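Side-chain contact in sporulation-control protein spo0M (PDB 5CL2), which controls expression of the sporulation gene spo0A and is required for passage through morphological stage 0 of sporulation in Bacillus subtilis: residues A[244-247]-A[248-251]. Sequence-based numbering, arbitrary orientation.
Sequences EEIL and DQYA
The last turn of helix 236-248 runs into the C-terminal tail here, and the side chain of Q249 in the tail folds back onto I246. The amide NE2 of Q249 donates to I246 O at 3.1 Å. I246 O takes this bond in its carbonyl plane, on a lone pair, and also lies close to the amide plane of Q249. The backbone N of Q249 reaches I246 O as well, in a weak bond of 3.5 Å, so one carbonyl has two donors from one residue. Q249 CG sits between its own backbone N and carbonyl carbon (chi1 69°), which brings the extended side chain alongside I246, with NE2 4.1 Å from I246 CG2. At this helix end the regular i to i+4 bonding gives way to i to i+3. D248 N is shared weakly between E244 O and E245 O. Y250 N bonds to L247 O at 3.0 Å. The Y250 ring carries Q249 CG over the centre of one face, 3.9 Å above it. L247 CD2 approaches Y250 CD2 at 4.4 Å. Both residues, with I246, pack on F200 of strand 195-202, joining the helix end to the five-stranded antiparallel sheet.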
loop_
_atom_site.group_PDB
_atom_site.type_symbol
_atom_site.label_atom_id
_atom_site.label_comp_id
_atom_site.label_asym_id
_atom_site.label_seq_id
_atom_site.Cartn_x
_atom_site.Cartn_y
_atom_site.Cartn_z
ATOM N N GLU A 244 6.061 -16.575 -22.469
ATOM C CA GLU A 244 6.054 -16.522 -23.949
ATOM C C GLU A 244 4.643 -16.200 -24.495
ATOM O O GLU A 244 4.470 -15.318 -25.358
ATOM C CB GLU A 244 6.576 -17.848 -24.513
ATOM C CG GLU A 244 6.960 -17.827 -25.986
ATOM C CD GLU A 244 7.551 -19.156 -26.466
ATOM O OE1 GLU A 244 7.077 -20.225 -26.028
ATOM O OE2 GLU A 244 8.551 -19.127 -27.210
ATOM N N GLU A 245 3.637 -16.893 -23.959
ATOM C CA GLU A 245 2.234 -16.624 -24.323
ATOM C C GLU A 245 1.786 -15.196 -24.007
ATOM O O GLU A 245 1.111 -14.560 -24.827
ATOM C CB GLU A 245 1.274 -17.604 -23.637
ATOM C CG GLU A 245 -0.153 -17.528 -24.217
ATOM C CD GLU A 245 -1.001 -18.769 -23.955
ATOM O OE1 GLU A 245 -0.451 -19.799 -23.509
ATOM O OE2 GLU A 245 -2.228 -18.711 -24.194
ATOM N N ILE A 246 2.108 -14.725 -22.796
ATOM C CA ILE A 246 1.760 -13.363 -22.392
ATOM C C ILE A 246 2.383 -12.342 -23.339
ATOM O O ILE A 246 1.712 -11.400 -23.777
ATOM C CB ILE A 246 2.212 -13.051 -20.930
ATOM C CG1 ILE A 246 1.501 -13.987 -19.947
ATOM C CG2 ILE A 246 1.901 -11.606 -20.594
ATOM C CD1 ILE A 246 1.950 -13.871 -18.495
ATOM N N LEU A 247 3.659 -12.540 -23.664
ATOM C CA LEU A 247 4.368 -11.634 -24.573
ATOM C C LEU A 247 3.829 -11.711 -26.009
ATOM O O LEU A 247 3.992 -10.751 -26.770
ATOM C CB LEU A 247 5.867 -11.915 -24.578
ATOM C CG LEU A 247 6.587 -11.717 -23.251
ATOM C CD1 LEU A 247 8.057 -12.048 -23.416
ATOM C CD2 LEU A 247 6.372 -10.296 -22.737
ATOM N N ASP A 248 3.173 -12.822 -26.373
ATOM C CA ASP A 248 2.740 -12.978 -27.765
ATOM C C ASP A 248 1.731 -11.921 -28.149
ATOM O O ASP A 248 1.583 -11.599 -29.325
ATOM C CB ASP A 248 2.127 -14.362 -28.013
ATOM C CG ASP A 248 1.531 -14.507 -29.427
ATOM O OD1 ASP A 248 2.304 -14.746 -30.383
ATOM O OD2 ASP A 248 0.289 -14.382 -29.589
ATOM N N GLN A 249 1.067 -11.329 -27.170
ATOM C CA GLN A 249 0.057 -10.350 -27.518
ATOM C C GLN A 249 0.659 -9.064 -28.051
ATOM O O GLN A 249 -0.070 -8.196 -28.532
ATOM C CB GLN A 249 -0.806 -10.045 -26.317
ATOM C CG GLN A 249 -0.057 -9.298 -25.234
ATOM C CD GLN A 249 -0.961 -8.988 -24.087
ATOM O OE1 GLN A 249 -1.722 -8.015 -24.137
ATOM N NE2 GLN A 249 -0.909 -9.818 -23.042
ATOM N N TYR A 250 1.985 -8.939 -27.951
ATOM C CA TYR A 250 2.701 -7.768 -28.459
ATOM C C TYR A 250 3.304 -7.997 -29.862
ATOM O O TYR A 250 3.814 -7.057 -30.484
ATOM C CB TYR A 250 3.837 -7.374 -27.483
ATOM C CG TYR A 250 3.358 -6.971 -26.098
ATOM C CD1 TYR A 250 2.623 -5.807 -25.909
ATOM C CD2 TYR A 250 3.636 -7.761 -24.987
ATOM C CE1 TYR A 250 2.164 -5.446 -24.669
ATOM C CE2 TYR A 250 3.187 -7.401 -23.719
ATOM C CZ TYR A 250 2.448 -6.240 -23.577
ATOM O OH TYR A 250 1.989 -5.844 -22.344
ATOM N N ALA A 251 3.195 -9.216 -30.390
ATOM C CA ALA A 251 3.803 -9.508 -31.702
ATOM C C ALA A 251 3.044 -8.753 -32.779
ATOM O O ALA A 251 3.642 -8.292 -33.757
ATOM C CB ALA A 251 3.808 -11.013 -32.002
#